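PDB 6OK1: lipid-transfer protein from Thermomonospora curvata, which is a thiolase-superfamily protein with an N- and a C-terminal thiolase-like domain, probably involved in lipid transfer. Local coordinates for residues V3-A11 against A232-W243. Numbering follows the deposited sequence.
Sequences VLPGAAAIA and ARDLPHPPALIW
Strands 8-11 and 240-243 run antiparallel, their axes at 146° and 4.4 Å apart at the closest: I10 and A240 form a hydrogen-bonded pair, I10 N reaching A240 O at 2.9 Å and A240 N returning to I10 O at 3.2 Å, while A9 and L241 make the neighbouring non-hydrogen-bonded pair. I242 N donates almost straight to A8 O (169°). Ahead of A8, in the turn L4-A7, G6 N meets I242 O from above the carbonyl plane, supplemented by a water joining L4 O, A8 N and I242 O. The W243 indole lies against this turn, G6 CA making a CH-pi contact over its face, 3.7 Å from the six-membered ring centroid. In the thiolase-like fold strand 8-15 lies between 219-228 and 240-248, so the first strands of the two halves pair at the middle of one mixed sheet. I10 and I242 cross at about a right angle on the face covered by helices 86-98 and 348-359; I242, its CG1 anti to the carbonyl carbon (chi1 -61°) and its chain then extended, brings CD1 to 4.1 Å from I10 CG1. A9 CB packs against A232 CB, at 3.9 Å, and P239, while A11 CB touches L235 CD1 at 3.8 Å.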
loop_
_atom_site.group_PDB
_atom_site.type_symbol
_atom_site.label_atom_id
_atom_site.label_comp_id
_atom_site.label_asym_id
_atom_site.label_seq_id
_atom_site.Cartn_x
_atom_site.Cartn_y
_atom_site.Cartn_z
ATOM N N VAL A 3 14.291 -16.216 13.824
ATOM C CA VAL A 3 15.525 -15.472 13.641
ATOM C C VAL A 3 15.498 -14.951 12.223
ATOM O O VAL A 3 15.336 -15.714 11.283
ATOM C CB VAL A 3 16.780 -16.332 13.880
ATOM C CG1 VAL A 3 17.988 -15.425 14.197
ATOM C CG2 VAL A 3 16.568 -17.365 14.978
ATOM N N LEU A 4 15.631 -13.653 12.065
ATOM C CA LEU A 4 15.521 -13.083 10.728
ATOM C C LEU A 4 16.859 -13.011 9.999
ATOM O O LEU A 4 16.941 -13.432 8.835
ATOM C CB LEU A 4 14.878 -11.699 10.813
ATOM C CG LEU A 4 14.773 -10.923 9.498
ATOM C CD1 LEU A 4 13.866 -11.651 8.548
ATOM C CD2 LEU A 4 14.281 -9.504 9.768
ATOM N N PRO A 5 17.926 -12.477 10.602
ATOM C CA PRO A 5 19.140 -12.245 9.814
ATOM C C PRO A 5 19.710 -13.551 9.294
ATOM O O PRO A 5 19.893 -14.514 10.044
ATOM C CB PRO A 5 20.087 -11.554 10.800
ATOM C CG PRO A 5 19.173 -10.914 11.780
ATOM C CD PRO A 5 18.059 -11.910 11.955
ATOM N N GLY A 6 19.982 -13.579 7.994
ATOM C CA GLY A 6 20.519 -14.752 7.346
ATOM C C GLY A 6 19.519 -15.847 7.064
ATOM O O GLY A 6 19.883 -16.846 6.432
ATOM N N ALA A 7 18.267 -15.690 7.493
ATOM C CA ALA A 7 17.286 -16.766 7.336
ATOM C C ALA A 7 16.826 -16.908 5.894
ATOM O O ALA A 7 16.441 -18.007 5.467
ATOM C CB ALA A 7 16.086 -16.511 8.244
ATOM N N ALA A 8 16.823 -15.814 5.139
ATOM C CA ALA A 8 16.333 -15.811 3.773
ATOM C C ALA A 8 17.406 -15.295 2.832
ATOM O O ALA A 8 18.367 -14.632 3.239
ATOM C CB ALA A 8 15.085 -14.918 3.633
ATOM N N ALA A 9 17.215 -15.578 1.550
ATOM C CA ALA A 9 18.186 -15.160 0.567
ATOM C C ALA A 9 17.510 -14.839 -0.763
ATOM O O ALA A 9 16.474 -15.414 -1.098
ATOM C CB ALA A 9 19.226 -16.270 0.361
ATOM N N ILE A 10 18.152 -13.980 -1.550
ATOM C CA ILE A 10 17.730 -13.728 -2.925
ATOM C C ILE A 10 18.391 -14.749 -3.836
ATOM O O ILE A 10 19.623 -14.823 -3.942
ATOM C CB ILE A 10 18.062 -12.301 -3.378
ATOM C CG1 ILE A 10 17.331 -11.276 -2.498
ATOM C CG2 ILE A 10 17.662 -12.130 -4.854
ATOM C CD1 ILE A 10 17.673 -9.840 -2.802
ATOM N N ALA A 11 17.557 -15.525 -4.507
ATOM C CA ALA A 11 17.996 -16.598 -5.369
ATOM C C ALA A 11 17.773 -16.310 -6.835
ATOM O O ALA A 11 18.368 -16.986 -7.676
ATOM C CB ALA A 11 17.259 -17.892 -5.011
ATOM N N ALA A 232 17.675 -21.797 -0.975
ATOM C CA ALA A 232 18.534 -21.154 -1.959
ATOM C C ALA A 232 19.767 -21.998 -2.255
ATOM O O ALA A 232 20.267 -21.989 -3.381
ATOM C CB ALA A 232 18.945 -19.761 -1.465
ATOM N N ARG A 233 20.262 -22.727 -1.260
ATOM C CA ARG A 233 21.450 -23.558 -1.457
ATOM C C ARG A 233 21.232 -24.669 -2.476
ATOM O O ARG A 233 22.209 -25.169 -3.043
ATOM C CB ARG A 233 21.899 -24.148 -0.120
ATOM C CG ARG A 233 22.645 -23.157 0.745
ATOM C CD ARG A 233 22.633 -23.574 2.194
ATOM N NE ARG A 233 23.350 -22.601 3.016
ATOM C CZ ARG A 233 23.238 -22.523 4.335
ATOM N NH1 ARG A 233 22.449 -23.365 4.980
ATOM N NH2 ARG A 233 23.927 -21.605 5.005
ATOM N N ASP A 234 19.988 -25.065 -2.730
ATOM C CA ASP A 234 19.689 -26.056 -3.756
ATOM C C ASP A 234 19.312 -25.446 -5.097
ATOM O O ASP A 234 19.068 -26.185 -6.052
ATOM C CB ASP A 234 18.574 -26.986 -3.266
ATOM C CG ASP A 234 19.011 -27.858 -2.089
ATOM O OD1 ASP A 234 20.211 -28.157 -1.937
ATOM O OD2 ASP A 234 18.151 -28.257 -1.299
ATOM N N LEU A 235 19.285 -24.132 -5.208
ATOM C CA LEU A 235 18.962 -23.458 -6.451
ATOM C C LEU A 235 20.242 -23.103 -7.218
ATOM O O LEU A 235 21.354 -23.303 -6.724
ATOM C CB LEU A 235 18.102 -22.222 -6.132
ATOM C CG LEU A 235 16.795 -22.631 -5.444
ATOM C CD1 LEU A 235 15.891 -21.405 -5.152
ATOM C CD2 LEU A 235 15.999 -23.659 -6.263
ATOM N N PRO A 236 20.119 -22.560 -8.441
ATOM C CA PRO A 236 21.292 -22.489 -9.342
ATOM C C PRO A 236 22.409 -21.540 -8.940
ATOM O O PRO A 236 23.581 -21.842 -9.210
ATOM C CB PRO A 236 20.669 -22.037 -10.675
ATOM C CG PRO A 236 19.298 -22.499 -10.634
ATOM C CD PRO A 236 18.867 -22.350 -9.185
ATOM N N HIS A 237 22.094 -20.368 -8.364
ATOM C CA HIS A 237 23.103 -19.339 -8.138
ATOM C C HIS A 237 23.650 -19.394 -6.718
ATOM O O HIS A 237 22.992 -19.888 -5.795
ATOM C CB HIS A 237 22.498 -17.943 -8.380
ATOM C CG HIS A 237 22.104 -17.690 -9.798
ATOM N ND1 HIS A 237 23.018 -17.351 -10.775
ATOM C CD2 HIS A 237 20.893 -17.714 -10.404
ATOM C CE1 HIS A 237 22.382 -17.172 -11.923
ATOM N NE2 HIS A 237 21.094 -17.391 -11.727
ATOM N N PRO A 238 24.839 -18.850 -6.497
ATOM C CA PRO A 238 25.255 -18.543 -5.131
ATOM C C PRO A 238 24.178 -17.722 -4.453
ATOM O O PRO A 238 23.719 -16.721 -5.031
ATOM C CB PRO A 238 26.544 -17.727 -5.322
ATOM C CG PRO A 238 27.016 -18.048 -6.717
ATOM C CD PRO A 238 25.775 -18.323 -7.504
ATOM N N PRO A 239 23.688 -18.136 -3.280
ATOM C CA PRO A 239 22.647 -17.353 -2.603
ATOM C C PRO A 239 23.187 -16.015 -2.139
ATOM O O PRO A 239 24.331 -15.910 -1.683
ATOM C CB PRO A 239 22.245 -18.231 -1.416
ATOM C CG PRO A 239 22.726 -19.615 -1.777
ATOM C CD PRO A 239 23.945 -19.426 -2.608
ATOM N N ALA A 240 22.345 -14.981 -2.247
ATOM C CA ALA A 240 22.662 -13.660 -1.729
ATOM C C ALA A 240 21.886 -13.562 -0.420
ATOM O O ALA A 240 20.693 -13.283 -0.417
ATOM C CB ALA A 240 22.278 -12.565 -2.720
ATOM N N LEU A 241 22.545 -13.870 0.692
ATOM C CA LEU A 241 21.824 -13.967 1.946
ATOM C C LEU A 241 21.427 -12.581 2.412
ATOM O O LEU A 241 22.192 -11.620 2.280
ATOM C CB LEU A 241 22.692 -14.628 3.019
ATOM C CG LEU A 241 22.609 -16.157 3.111
ATOM C CD1 LEU A 241 23.088 -16.813 1.832
ATOM C CD2 LEU A 241 23.441 -16.615 4.295
ATOM N N ILE A 242 20.246 -12.500 3.004
ATOM C CA ILE A 242 19.733 -11.252 3.544
ATOM C C ILE A 242 20.175 -11.216 5.008
ATOM O O ILE A 242 19.469 -11.665 5.915
ATOM C CB ILE A 242 18.222 -11.145 3.361
ATOM C CG1 ILE A 242 17.898 -11.176 1.860
ATOM C CG2 ILE A 242 17.713 -9.874 3.951
ATOM C CD1 ILE A 242 16.451 -11.570 1.545
ATOM N N TRP A 243 21.361 -10.647 5.229
ATOM C CA TRP A 243 21.927 -10.516 6.569
ATOM C C TRP A 243 21.392 -9.314 7.327
ATOM O O TRP A 243 21.344 -9.338 8.565
ATOM C CB TRP A 243 23.442 -10.407 6.500
ATOM C CG TRP A 243 24.064 -11.748 6.353
ATOM C CD1 TRP A 243 24.791 -12.197 5.308
ATOM C CD2 TRP A 243 23.963 -12.845 7.281
ATOM N NE1 TRP A 243 25.198 -13.505 5.528
ATOM C CE2 TRP A 243 24.694 -13.924 6.731
ATOM C CE3 TRP A 243 23.349 -13.010 8.522
ATOM C CZ2 TRP A 243 24.809 -15.145 7.373
ATOM C CZ3 TRP A 243 23.475 -14.236 9.168
ATOM C CH2 TRP A 243 24.192 -15.285 8.585
HETATM O O HOH W 1 16.988 -13.005 6.046
HETATM O O HOH W 2 21.450 -15.461 -5.962
HETATM O O HOH W 3 19.478 -19.396 -7.397
#